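Rhusiopathiae surface protein B (Erysipelothrix rhusiopathiae, PDB 3V10) is a cell-wall-anchored surface adhesin, represented here by its collagen-binding domain, which probably holds collagen by the Collagen Hug mechanism. Local coordinates at residues F10-V15 and N31-D36; L87-F92 and E100-V105; K131-P136 and I151-T156; T267-K272 and N307-A312. All blocks are in the same frame, centred on the assembly; numbering follows the deposited sequence.

Interaction 1 (F10-V15 and N31-D36); sequences FTQFDV and NLAFSD
A classic beta bulge interrupts this antiparallel strand pair of an Ig-like domain: Thr-11 and Gln-12 both face Ala-33. Ala-33 O takes weak bonds from both amides, Thr-11 N at 2.9 Å with a bent N-H and Gln-12 N at 3.5 Å, and Ala-33 N returns a bond to Gln-12 O at 3.1 Å. Beyond the bulge the ladder is regular, and Asp-14 and Asn-31 exchange two backbone bonds, with Asn-31 N 2.8 Å from Asp-14 O. The small Ala-33 suits the bulge because two side chains crowd its methyl: Gln-12 CB lies 3.4 Å from Ala-33 CB, and Thr-11 OG1 also comes alongside. On the other face, Leu-32, with CG anti to the backbone N (chi1 -178°), brings CD1 to 3.8 Å from Phe-10 CD2. Phe-34 CB meets the same ring at Phe-10 CD2, 3.9 Å away, so branched and aromatic residues build a greasy layer there. Phe-10 and Phe-34 both turn edge-to-face toward Phe-51, while strand 28-35, flanked by strand 10-16, pairs with strand 112-123 along its other edge.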
loop_
_atom_site.group_PDB
_atom_site.type_symbol
_atom_site.label_atom_id
_atom_site.label_comp_id
_atom_site.label_asym_id
_atom_site.label_seq_id
_atom_site.Cartn_x
_atom_site.Cartn_y
_atom_site.Cartn_z
ATOM N N PHE A 10 16.235 -21.400 -6.820
ATOM C CA PHE A 10 15.888 -20.386 -5.836
ATOM C C PHE A 10 16.623 -20.570 -4.517
ATOM O O PHE A 10 16.370 -21.515 -3.763
ATOM C CB PHE A 10 14.373 -20.384 -5.660
ATOM C CG PHE A 10 13.642 -20.279 -6.970
ATOM C CD1 PHE A 10 13.193 -21.419 -7.629
ATOM C CD2 PHE A 10 13.491 -19.044 -7.596
ATOM C CE1 PHE A 10 12.610 -21.331 -8.894
ATOM C CE2 PHE A 10 12.912 -18.947 -8.858
ATOM C CZ PHE A 10 12.471 -20.090 -9.508
ATOM N N THR A 11 17.530 -19.630 -4.257
ATOM C CA THR A 11 18.390 -19.636 -3.076
ATOM C C THR A 11 17.862 -18.934 -1.828
ATOM O O THR A 11 18.431 -19.092 -0.745
ATOM C CB THR A 11 19.754 -19.007 -3.413
ATOM O OG1 THR A 11 19.563 -17.634 -3.773
ATOM C CG2 THR A 11 20.408 -19.740 -4.579
ATOM N N GLN A 12 16.793 -18.156 -1.962
ATOM C CA GLN A 12 16.239 -17.450 -0.814
ATOM C C GLN A 12 14.753 -17.186 -0.992
ATOM O O GLN A 12 14.286 -16.954 -2.106
ATOM C CB GLN A 12 16.970 -16.115 -0.599
ATOM C CG GLN A 12 18.427 -16.259 -0.167
ATOM C CD GLN A 12 19.144 -14.928 -0.032
ATOM O OE1 GLN A 12 18.579 -13.870 -0.318
ATOM N NE2 GLN A 12 20.400 -14.974 0.405
ATOM N N PHE A 13 14.014 -17.220 0.111
ATOM C CA PHE A 13 12.578 -16.972 0.068
ATOM C C PHE A 13 12.060 -16.553 1.436
ATOM O O PHE A 13 12.268 -17.256 2.427
ATOM C CB PHE A 13 11.837 -18.222 -0.408
ATOM C CG PHE A 13 10.343 -18.088 -0.376
ATOM C CD1 PHE A 13 9.722 -16.972 -0.929
ATOM C CD2 PHE A 13 9.554 -19.067 0.222
ATOM C CE1 PHE A 13 8.336 -16.831 -0.885
ATOM C CE2 PHE A 13 8.162 -18.932 0.270
ATOM C CZ PHE A 13 7.558 -17.810 -0.285
ATOM N N ASP A 14 11.381 -15.412 1.490
ATOM C CA ASP A 14 10.853 -14.922 2.755
ATOM C C ASP A 14 9.619 -14.042 2.574
ATOM O O ASP A 14 9.492 -13.330 1.579
ATOM C CB ASP A 14 11.944 -14.153 3.498
ATOM C CG ASP A 14 11.605 -13.927 4.954
ATOM O OD1 ASP A 14 11.101 -14.870 5.601
ATOM O OD2 ASP A 14 11.853 -12.812 5.454
ATOM N N VAL A 15 8.711 -14.104 3.541
ATOM C CA VAL A 15 7.482 -13.318 3.499
ATOM C C VAL A 15 7.380 -12.359 4.680
ATOM O O VAL A 15 7.624 -12.735 5.828
ATOM C CB VAL A 15 6.232 -14.226 3.522
ATOM C CG1 VAL A 15 4.974 -13.375 3.384
ATOM C CG2 VAL A 15 6.314 -15.256 2.410
ATOM N N ASN A 31 10.101 -11.851 -0.770
ATOM C CA ASN A 31 11.480 -11.676 -1.195
ATOM C C ASN A 31 11.954 -12.997 -1.778
ATOM O O ASN A 31 11.789 -14.051 -1.165
ATOM C CB ASN A 31 12.365 -11.287 -0.014
ATOM C CG ASN A 31 13.832 -11.293 -0.372
ATOM O OD1 ASN A 31 14.318 -10.403 -1.072
ATOM N ND2 ASN A 31 14.547 -12.310 0.094
ATOM N N LEU A 32 12.548 -12.935 -2.963
ATOM C CA LEU A 32 13.020 -14.131 -3.641
ATOM C C LEU A 32 14.384 -13.907 -4.284
ATOM O O LEU A 32 14.651 -12.855 -4.864
ATOM C CB LEU A 32 11.993 -14.537 -4.707
ATOM C CG LEU A 32 12.221 -15.793 -5.543
ATOM C CD1 LEU A 32 12.058 -17.034 -4.672
ATOM C CD2 LEU A 32 11.222 -15.813 -6.696
ATOM N N ALA A 33 15.254 -14.903 -4.171
ATOM C CA ALA A 33 16.580 -14.826 -4.755
ATOM C C ALA A 33 16.801 -16.071 -5.598
ATOM O O ALA A 33 16.309 -17.146 -5.263
ATOM C CB ALA A 33 17.638 -14.741 -3.656
ATOM N N PHE A 34 17.528 -15.923 -6.697
ATOM C CA PHE A 34 17.824 -17.058 -7.559
ATOM C C PHE A 34 19.194 -16.921 -8.206
ATOM O O PHE A 34 19.836 -15.869 -8.125
ATOM C CB PHE A 34 16.725 -17.224 -8.623
ATOM C CG PHE A 34 16.605 -16.068 -9.571
ATOM C CD1 PHE A 34 17.319 -16.053 -10.763
ATOM C CD2 PHE A 34 15.775 -14.990 -9.271
ATOM C CE1 PHE A 34 17.208 -14.984 -11.644
ATOM C CE2 PHE A 34 15.659 -13.915 -10.144
ATOM C CZ PHE A 34 16.377 -13.914 -11.335
ATOM N N SER A 35 19.662 -17.998 -8.824
ATOM C CA SER A 35 20.954 -17.973 -9.487
ATOM C C SER A 35 20.992 -19.070 -10.534
ATOM O O SER A 35 20.033 -19.829 -10.682
ATOM C CB SER A 35 22.082 -18.182 -8.475
ATOM O OG SER A 35 21.978 -19.456 -7.866
ATOM N N ASP A 36 22.100 -19.149 -11.259
ATOM C CA ASP A 36 22.260 -20.154 -12.297
ATOM C C ASP A 36 22.755 -21.505 -11.783
ATOM O O ASP A 36 23.309 -22.294 -12.547
ATOM C CB ASP A 36 23.203 -19.642 -13.389
ATOM C CG ASP A 36 24.486 -19.062 -12.828
ATOM O OD1 ASP A 36 24.867 -19.422 -11.695
ATOM O OD2 ASP A 36 25.119 -18.252 -13.531
#

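Interaction 2 (L87-F92 and E100-V105); sequences LGELTF and EFMEDV
Gly-88 and Phe-101 form a non-hydrogen-bonded antiparallel pair, and Glu-89 and Glu-100 next to them a hydrogen-bonded one. Glu-89 N reaches Glu-100 O at 2.8 Å, and Glu-100 N returns to Glu-89 O at 3.0 Å. One step beyond, Met-102 N gives a short, almost straight bond to Leu-87 O (2.7 Å, 175° at the hydrogen), arriving from above the carbonyl plane. Glycine suits position 88: with no side chain beside Glu-100 O, its bare backbone lets Met-102 CG rest 3.8 Å from Gly-88 C. Met-102 bends at chi2 and chi3 to fold back over the neighbouring strand, and its thioether end crosses the Glu-89 chain, with Met-102 CE 4.0 Å from Glu-89 CB. Both glutamates lie on the face away from Phe-101, and a water between them sits close to Glu-89 OE2 and Glu-100 OE1, probably easing the approach of two like charges. Leu-87 CD2 lies near Asp-104 CB, at 4.1 Å. Phe-101 stacks on Phe-45. These strands make a beta hairpin of the Ig-like domain whose second strand runs out into a 3-10 turn, with a classic bulge where Leu-87 and Gly-88 face Val-75 of the adjacent strand 71-77.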
loop_
_atom_site.group_PDB
_atom_site.type_symbol
_atom_site.label_atom_id
_atom_site.label_comp_id
_atom_site.label_asym_id
_atom_site.label_seq_id
_atom_site.Cartn_x
_atom_site.Cartn_y
_atom_site.Cartn_z
ATOM N N LEU A 87 18.246 -7.298 -18.443
ATOM C CA LEU A 87 18.427 -8.743 -18.444
ATOM C C LEU A 87 17.132 -9.511 -18.272
ATOM O O LEU A 87 17.059 -10.686 -18.609
ATOM C CB LEU A 87 19.398 -9.152 -17.334
ATOM C CG LEU A 87 20.883 -9.167 -17.689
ATOM C CD1 LEU A 87 21.219 -10.390 -18.492
ATOM C CD2 LEU A 87 21.216 -7.931 -18.457
ATOM N N GLY A 88 16.111 -8.854 -17.739
ATOM C CA GLY A 88 14.856 -9.545 -17.542
ATOM C C GLY A 88 13.671 -8.620 -17.610
ATOM O O GLY A 88 13.813 -7.399 -17.702
ATOM N N GLU A 89 12.491 -9.216 -17.565
ATOM C CA GLU A 89 11.256 -8.460 -17.622
ATOM C C GLU A 89 10.219 -9.134 -16.739
ATOM O O GLU A 89 10.010 -10.344 -16.828
ATOM C CB GLU A 89 10.769 -8.412 -19.070
ATOM C CG GLU A 89 9.487 -7.655 -19.305
ATOM C CD GLU A 89 9.175 -7.554 -20.783
ATOM O OE1 GLU A 89 10.003 -6.986 -21.522
ATOM O OE2 GLU A 89 8.111 -8.047 -21.208
ATOM N N LEU A 90 9.582 -8.347 -15.877
ATOM C CA LEU A 90 8.545 -8.865 -14.995
ATOM C C LEU A 90 7.184 -8.413 -15.489
ATOM O O LEU A 90 6.977 -7.227 -15.760
ATOM C CB LEU A 90 8.727 -8.355 -13.564
ATOM C CG LEU A 90 9.742 -9.043 -12.656
ATOM C CD1 LEU A 90 9.865 -8.248 -11.368
ATOM C CD2 LEU A 90 9.295 -10.473 -12.368
ATOM N N THR A 91 6.263 -9.359 -15.604
ATOM C CA THR A 91 4.909 -9.042 -16.030
ATOM C C THR A 91 3.979 -9.381 -14.874
ATOM O O THR A 91 3.961 -10.508 -14.380
ATOM C CB THR A 91 4.498 -9.841 -17.280
ATOM O OG1 THR A 91 5.351 -9.484 -18.377
ATOM C CG2 THR A 91 3.046 -9.526 -17.649
ATOM N N PHE A 92 3.211 -8.390 -14.435
ATOM C CA PHE A 92 2.292 -8.573 -13.316
ATOM C C PHE A 92 0.895 -8.880 -13.846
ATOM O O PHE A 92 0.274 -8.044 -14.504
ATOM C CB PHE A 92 2.287 -7.302 -12.458
ATOM C CG PHE A 92 3.650 -6.916 -11.955
ATOM C CD1 PHE A 92 4.122 -7.393 -10.736
ATOM C CD2 PHE A 92 4.490 -6.129 -12.731
ATOM C CE1 PHE A 92 5.416 -7.090 -10.304
ATOM C CE2 PHE A 92 5.779 -5.823 -12.307
ATOM C CZ PHE A 92 6.244 -6.308 -11.091
ATOM N N GLU A 100 10.749 -13.187 -17.271
ATOM C CA GLU A 100 11.359 -13.685 -18.499
ATOM C C GLU A 100 12.729 -13.050 -18.720
ATOM O O GLU A 100 12.905 -11.848 -18.525
ATOM C CB GLU A 100 10.453 -13.393 -19.705
ATOM C CG GLU A 100 11.064 -13.773 -21.051
ATOM C CD GLU A 100 10.162 -13.428 -22.227
ATOM O OE1 GLU A 100 9.671 -12.280 -22.279
ATOM O OE2 GLU A 100 9.952 -14.296 -23.102
ATOM N N PHE A 101 13.699 -13.871 -19.111
ATOM C CA PHE A 101 15.047 -13.395 -19.381
ATOM C C PHE A 101 15.074 -12.728 -20.753
ATOM O O PHE A 101 14.499 -13.242 -21.709
ATOM C CB PHE A 101 16.028 -14.572 -19.356
ATOM C CG PHE A 101 16.326 -15.090 -17.974
ATOM C CD1 PHE A 101 17.236 -14.432 -17.156
ATOM C CD2 PHE A 101 15.693 -16.233 -17.492
ATOM C CE1 PHE A 101 17.518 -14.903 -15.877
ATOM C CE2 PHE A 101 15.968 -16.713 -16.209
ATOM C CZ PHE A 101 16.883 -16.045 -15.401
ATOM N N MET A 102 15.744 -11.585 -20.848
ATOM C CA MET A 102 15.838 -10.858 -22.108
ATOM C C MET A 102 17.127 -11.200 -22.853
ATOM O O MET A 102 18.003 -11.878 -22.317
ATOM C CB MET A 102 15.756 -9.346 -21.857
ATOM C CG MET A 102 14.395 -8.861 -21.352
ATOM S SD MET A 102 13.042 -9.019 -22.566
ATOM C CE MET A 102 12.296 -10.535 -22.063
ATOM N N GLU A 103 17.225 -10.720 -24.089
ATOM C CA GLU A 103 18.374 -10.955 -24.962
ATOM C C GLU A 103 19.758 -10.859 -24.316
ATOM O O GLU A 103 20.580 -11.767 -24.454
ATOM C CB GLU A 103 18.320 -9.978 -26.142
ATOM C CG GLU A 103 19.448 -10.126 -27.153
ATOM C CD GLU A 103 19.393 -11.443 -27.897
ATOM O OE1 GLU A 103 18.272 -11.928 -28.167
ATOM O OE2 GLU A 103 20.469 -11.986 -28.225
ATOM N N ASP A 104 20.018 -9.765 -23.612
ATOM C CA ASP A 104 21.325 -9.564 -23.010
ATOM C C ASP A 104 21.747 -10.492 -21.882
ATOM O O ASP A 104 22.813 -10.304 -21.300
ATOM C CB ASP A 104 21.471 -8.115 -22.565
ATOM C CG ASP A 104 21.590 -7.162 -23.740
ATOM O OD1 ASP A 104 22.588 -7.261 -24.484
ATOM O OD2 ASP A 104 20.683 -6.322 -23.924
ATOM N N VAL A 105 20.934 -11.495 -21.568
ATOM C CA VAL A 105 21.331 -12.421 -20.520
ATOM C C VAL A 105 22.488 -13.243 -21.071
ATOM O O VAL A 105 23.247 -13.861 -20.327
ATOM C CB VAL A 105 20.170 -13.349 -20.103
ATOM C CG1 VAL A 105 19.831 -14.302 -21.228
ATOM C CG2 VAL A 105 20.543 -14.105 -18.831
HETATM O O HOH W 1 8.248 -10.524 -20.932
#

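Interaction 3 (K131-P136 and I151-T156); sequences KIAELP and ISQPGT
Lys-131 to Ala-133 and Ile-151 to Gln-153 form a short antiparallel ladder in a small three-stranded mixed sheet, with edge strand 131-134 beside central strand 150-153, which also runs parallel to strand 20-21. Four backbone hydrogen bonds hold the two strands. Lys-131 and Gln-153 exchange one pair, each 2.7 Å long, Lys-131 N to Gln-153 O and Gln-153 N to Lys-131 O, their donors tilted from the carbonyl planes. Ala-133 and Ile-151 exchange the other, nearly straight and in plane, with Ala-133 N at 2.8 Å from Ile-151 O. Ile-132 and Ser-152 sit between them as a non-hydrogen-bonded pair on the opposite face.

Apolar packing is modest. Ala-133 lies across from Ile-151, and the Leu-135 side chain slants across that of Ile-151, with Leu-135 CD1 at 3.9 Å from Ile-151 CD1. Both of these branched residues also rest on Val-61, which packs this part of the sheet on strand 61-65; beta-branched isoleucine also suits extended backbone.

The polar ends are settled by residues outside the pair. Lys-131 NZ forms a salt bridge with Glu-60, and Gln-153 NE2 bonds to Asn-123 and Glu-60. The long, flexible lysine suits this reach: with CG anti to the backbone N (chi1 -167°) and the rest extended, it lies along the Gln-153 chain, both heading the same way off the sheet. Gln-153 OE1 lies among carbons, 3.4 Å from Lys-131 CG and 3.5 Å from Ala-133 CB.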
loop_
_atom_site.group_PDB
_atom_site.type_symbol
_atom_site.label_atom_id
_atom_site.label_comp_id
_atom_site.label_asym_id
_atom_site.label_seq_id
_atom_site.Cartn_x
_atom_site.Cartn_y
_atom_site.Cartn_z
ATOM N N LYS A 131 -12.643 -14.182 11.857
ATOM C CA LYS A 131 -12.119 -15.362 11.180
ATOM C C LYS A 131 -10.637 -15.216 10.843
ATOM O O LYS A 131 -10.113 -14.105 10.787
ATOM C CB LYS A 131 -12.935 -15.576 9.902
ATOM C CG LYS A 131 -12.774 -16.913 9.210
ATOM C CD LYS A 131 -13.759 -16.982 8.046
ATOM C CE LYS A 131 -13.712 -18.311 7.317
ATOM N NZ LYS A 131 -14.778 -18.372 6.277
ATOM N N ILE A 132 -9.968 -16.348 10.637
ATOM C CA ILE A 132 -8.550 -16.356 10.287
ATOM C C ILE A 132 -8.347 -17.150 9.004
ATOM O O ILE A 132 -8.819 -18.278 8.882
ATOM C CB ILE A 132 -7.690 -17.011 11.386
ATOM C CG1 ILE A 132 -7.820 -16.224 12.688
ATOM C CG2 ILE A 132 -6.222 -17.063 10.944
ATOM C CD1 ILE A 132 -7.061 -16.845 13.848
ATOM N N ALA A 133 -7.649 -16.551 8.045
ATOM C CA ALA A 133 -7.376 -17.227 6.789
ATOM C C ALA A 133 -5.923 -17.671 6.782
ATOM O O ALA A 133 -5.021 -16.873 7.030
ATOM C CB ALA A 133 -7.647 -16.290 5.616
ATOM N N GLU A 134 -5.705 -18.958 6.518
ATOM C CA GLU A 134 -4.362 -19.509 6.466
ATOM C C GLU A 134 -3.981 -19.747 5.012
ATOM O O GLU A 134 -4.543 -20.616 4.355
ATOM C CB GLU A 134 -4.296 -20.825 7.231
ATOM C CG GLU A 134 -4.597 -20.691 8.713
ATOM C CD GLU A 134 -4.378 -21.992 9.456
ATOM O OE1 GLU A 134 -5.018 -22.996 9.081
ATOM O OE2 GLU A 134 -3.564 -22.005 10.405
ATOM N N LEU A 135 -3.017 -18.978 4.526
ATOM C CA LEU A 135 -2.566 -19.098 3.146
ATOM C C LEU A 135 -1.088 -19.438 3.033
ATOM O O LEU A 135 -0.289 -18.630 2.561
ATOM C CB LEU A 135 -2.853 -17.799 2.393
ATOM C CG LEU A 135 -4.330 -17.436 2.212
ATOM C CD1 LEU A 135 -4.436 -16.075 1.546
ATOM C CD2 LEU A 135 -5.028 -18.500 1.377
ATOM N N PRO A 136 -0.702 -20.649 3.465
ATOM C CA PRO A 136 0.705 -21.050 3.383
ATOM C C PRO A 136 1.103 -21.070 1.914
ATOM O O PRO A 136 0.298 -21.442 1.062
ATOM C CB PRO A 136 0.710 -22.428 4.041
ATOM C CG PRO A 136 -0.654 -22.946 3.762
ATOM C CD PRO A 136 -1.545 -21.752 3.961
ATOM N N ILE A 151 -3.952 -14.363 7.781
ATOM C CA ILE A 151 -4.657 -13.115 7.537
ATOM C C ILE A 151 -5.938 -13.035 8.345
ATOM O O ILE A 151 -6.765 -13.943 8.315
ATOM C CB ILE A 151 -5.019 -12.962 6.040
ATOM C CG1 ILE A 151 -3.744 -12.864 5.198
ATOM C CG2 ILE A 151 -5.895 -11.724 5.836
ATOM C CD1 ILE A 151 -4.000 -12.886 3.705
ATOM N N SER A 152 -6.098 -11.934 9.064
ATOM C CA SER A 152 -7.283 -11.736 9.877
ATOM C C SER A 152 -8.477 -11.298 9.045
ATOM O O SER A 152 -8.390 -10.360 8.250
ATOM C CB SER A 152 -7.022 -10.685 10.954
ATOM O OG SER A 152 -8.236 -10.316 11.583
ATOM N N GLN A 153 -9.592 -11.993 9.234
ATOM C CA GLN A 153 -10.832 -11.670 8.552
ATOM C C GLN A 153 -11.767 -11.216 9.657
ATOM O O GLN A 153 -12.478 -12.023 10.250
ATOM C CB GLN A 153 -11.403 -12.902 7.858
ATOM C CG GLN A 153 -10.603 -13.360 6.661
ATOM C CD GLN A 153 -11.145 -14.644 6.077
ATOM O OE1 GLN A 153 -10.913 -15.729 6.613
ATOM N NE2 GLN A 153 -11.888 -14.530 4.981
ATOM N N PRO A 154 -11.772 -9.908 9.952
ATOM C CA PRO A 154 -12.623 -9.349 11.005
ATOM C C PRO A 154 -14.113 -9.574 10.795
ATOM O O PRO A 154 -14.618 -9.488 9.677
ATOM C CB PRO A 154 -12.252 -7.868 10.994
ATOM C CG PRO A 154 -11.950 -7.624 9.543
ATOM C CD PRO A 154 -11.103 -8.832 9.198
ATOM N N GLY A 155 -14.811 -9.874 11.882
ATOM C CA GLY A 155 -16.240 -10.088 11.798
ATOM C C GLY A 155 -16.931 -8.744 11.730
ATOM O O GLY A 155 -16.320 -7.715 12.023
ATOM N N THR A 156 -18.196 -8.752 11.330
ATOM C CA THR A 156 -18.982 -7.529 11.229
ATOM C C THR A 156 -20.055 -7.540 12.317
ATOM O O THR A 156 -20.963 -8.369 12.294
ATOM C CB THR A 156 -19.665 -7.425 9.851
ATOM O OG1 THR A 156 -18.667 -7.426 8.819
ATOM C CG2 THR A 156 -20.491 -6.150 9.764
#

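Interaction 4 (T267-K272 and N307-A312); sequences TRAFDK and NMFDDA
With its CG anti to the backbone N (chi1 -158°), Lys-272 then bends at chi2, chi3 and chi4, curling its methylenes back over the ring of Phe-309. Phe-309 meets it with CG anti to the carbonyl carbon (chi1 -72°), which sets the ring with a face under Lys-272 and its edge at Ala-269. Lys-272 CD stands over the centre of that face, a CH-pi contact modelled rather tightly, and Lys-272 CE follows at 3.6 Å from Phe-309 CZ. Ala-269 CB comes in the ring plane, 3.8 Å from Phe-309 CE2, its small methyl fitting at the edge. His-178 adds an edge-to-face partner.

One hydrogen bond crosses the segments: Asn-307 ND2 to Lys-272 O at 3.0 Å, the donor above the carbonyl plane of Lys-272. The same ND2 also bonds to Leu-274 O, while Asn-307 OD1 accepts from Phe-309 N at 2.9 Å, closing an Asx turn. Asparagine suits this place because its amide can donate to two carbonyls and accept from the chain two residues on. The turn and the ring together fix the chain where it leaves the second domain for strand 311-315. Lys-118 NZ, from strand 112-123, bonds to Asn-307 O and Phe-309 O. Side-chain-to-backbone hydrogen bonds and aromatic packing thus both tie this linker in place, consistent with a closed, latched form.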
loop_
_atom_site.group_PDB
_atom_site.type_symbol
_atom_site.label_atom_id
_atom_site.label_comp_id
_atom_site.label_asym_id
_atom_site.label_seq_id
_atom_site.Cartn_x
_atom_site.Cartn_y
_atom_site.Cartn_z
ATOM N N THR A 267 -1.382 11.486 -2.522
ATOM C CA THR A 267 -0.006 11.953 -2.540
ATOM C C THR A 267 0.687 11.068 -3.566
ATOM O O THR A 267 0.178 10.002 -3.920
ATOM C CB THR A 267 0.707 11.830 -1.181
ATOM O OG1 THR A 267 0.859 10.451 -0.830
ATOM C CG2 THR A 267 -0.073 12.576 -0.110
ATOM N N ARG A 268 1.835 11.520 -4.047
ATOM C CA ARG A 268 2.581 10.788 -5.055
ATOM C C ARG A 268 4.019 10.645 -4.605
ATOM O O ARG A 268 4.668 11.629 -4.264
ATOM C CB ARG A 268 2.498 11.547 -6.383
ATOM C CG ARG A 268 3.200 10.900 -7.561
ATOM C CD ARG A 268 2.657 11.496 -8.851
ATOM N NE ARG A 268 1.229 11.219 -8.963
ATOM C CZ ARG A 268 0.396 11.825 -9.801
ATOM N NH1 ARG A 268 0.837 12.764 -10.630
ATOM N NH2 ARG A 268 -0.889 11.493 -9.797
ATOM N N ALA A 269 4.507 9.409 -4.590
ATOM C CA ALA A 269 5.877 9.140 -4.183
ATOM C C ALA A 269 6.863 9.640 -5.235
ATOM O O ALA A 269 6.620 9.503 -6.435
ATOM C CB ALA A 269 6.066 7.637 -3.964
ATOM N N PHE A 270 7.961 10.240 -4.784
ATOM C CA PHE A 270 8.993 10.707 -5.700
ATOM C C PHE A 270 10.325 10.090 -5.292
ATOM O O PHE A 270 11.269 10.061 -6.085
ATOM C CB PHE A 270 9.060 12.240 -5.739
ATOM C CG PHE A 270 9.422 12.877 -4.434
ATOM C CD1 PHE A 270 10.732 12.854 -3.966
ATOM C CD2 PHE A 270 8.452 13.534 -3.683
ATOM C CE1 PHE A 270 11.070 13.482 -2.771
ATOM C CE2 PHE A 270 8.779 14.161 -2.494
ATOM C CZ PHE A 270 10.087 14.139 -2.035
ATOM N N ASP A 271 10.401 9.604 -4.052
ATOM C CA ASP A 271 11.598 8.915 -3.572
ATOM C C ASP A 271 11.192 7.445 -3.567
ATOM O O ASP A 271 10.555 6.970 -2.621
ATOM C CB ASP A 271 11.983 9.336 -2.146
ATOM C CG ASP A 271 13.344 8.793 -1.731
ATOM O OD1 ASP A 271 13.671 7.664 -2.143
ATOM O OD2 ASP A 271 14.087 9.486 -1.001
ATOM N N LYS A 272 11.555 6.735 -4.631
ATOM C CA LYS A 272 11.220 5.319 -4.808
ATOM C C LYS A 272 11.769 4.343 -3.783
ATOM O O LYS A 272 11.264 3.238 -3.655
ATOM C CB LYS A 272 11.677 4.874 -6.208
ATOM C CG LYS A 272 10.989 3.655 -6.782
ATOM C CD LYS A 272 9.573 4.010 -7.224
ATOM C CE LYS A 272 9.474 5.340 -8.056
ATOM N NZ LYS A 272 9.379 6.676 -7.346
ATOM N N ASN A 307 6.451 1.155 1.869
ATOM C CA ASN A 307 6.830 1.214 0.458
ATOM C C ASN A 307 6.117 0.122 -0.325
ATOM O O ASN A 307 6.243 -1.065 -0.018
ATOM C CB ASN A 307 8.350 1.066 0.314
ATOM C CG ASN A 307 8.822 1.244 -1.114
ATOM O OD1 ASN A 307 8.489 0.451 -1.989
ATOM N ND2 ASN A 307 9.602 2.294 -1.358
ATOM N N MET A 308 5.380 0.532 -1.351
ATOM C CA MET A 308 4.609 -0.408 -2.152
ATOM C C MET A 308 5.166 -0.714 -3.542
ATOM O O MET A 308 4.472 -1.309 -4.374
ATOM C CB MET A 308 3.160 0.092 -2.257
ATOM C CG MET A 308 2.953 1.492 -2.864
ATOM S SD MET A 308 3.398 2.979 -1.867
ATOM C CE MET A 308 4.232 3.866 -3.126
ATOM N N PHE A 309 6.417 -0.337 -3.787
ATOM C CA PHE A 309 7.045 -0.570 -5.090
ATOM C C PHE A 309 7.723 -1.930 -5.226
ATOM O O PHE A 309 8.390 -2.402 -4.306
ATOM C CB PHE A 309 8.086 0.519 -5.381
ATOM C CG PHE A 309 7.494 1.870 -5.688
ATOM C CD1 PHE A 309 6.873 2.111 -6.912
ATOM C CD2 PHE A 309 7.583 2.907 -4.769
ATOM C CE1 PHE A 309 6.349 3.373 -7.217
ATOM C CE2 PHE A 309 7.064 4.173 -5.061
ATOM C CZ PHE A 309 6.447 4.407 -6.289
ATOM N N ASP A 310 7.549 -2.554 -6.385
ATOM C CA ASP A 310 8.195 -3.830 -6.656
ATOM C C ASP A 310 9.590 -3.470 -7.129
ATOM O O ASP A 310 9.802 -2.397 -7.688
ATOM C CB ASP A 310 7.465 -4.580 -7.774
ATOM C CG ASP A 310 6.040 -4.916 -7.409
ATOM O OD1 ASP A 310 5.857 -5.775 -6.527
ATOM O OD2 ASP A 310 5.105 -4.318 -7.991
ATOM N N ASP A 311 10.553 -4.346 -6.887
ATOM C CA ASP A 311 11.905 -4.080 -7.349
ATOM C C ASP A 311 12.583 -5.402 -7.642
ATOM O O ASP A 311 12.175 -6.446 -7.135
ATOM C CB ASP A 311 12.692 -3.262 -6.313
ATOM C CG ASP A 311 12.931 -4.011 -5.024
ATOM O OD1 ASP A 311 13.666 -5.020 -5.047
ATOM O OD2 ASP A 311 12.389 -3.585 -3.983
ATOM N N ALA A 312 13.600 -5.358 -8.491
ATOM C CA ALA A 312 14.329 -6.563 -8.861
ATOM C C ALA A 312 15.665 -6.166 -9.458
ATOM O O ALA A 312 15.800 -5.082 -10.025
ATOM C CB ALA A 312 13.521 -7.374 -9.874
#

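Overall arrangement
Interactions 1, 2 and 4 all reach one curled sheet of the first Ig-like domain. Interactions 1 and 2, with centres 17 Å apart, meet where Phe-34 CE1 packs on Phe-101 CZ at 3.9 Å. Interaction 4 joins interaction 2 through Leu-90 CD1 and Ala-312 CB (4.0 Å), and Phe-92 packs on Asp-310, where the chain leaving the second domain passes into strand 311-315, parallel to 71-77 and antiparallel to 112-123. This suits the latch of the Collagen Hug model. Interaction 3 stands apart on the small sheet, its centre 27 Å from that of interaction 1 and 36 Å from that of interaction 2. No bound collagen marks the ligand's place among these four contacts.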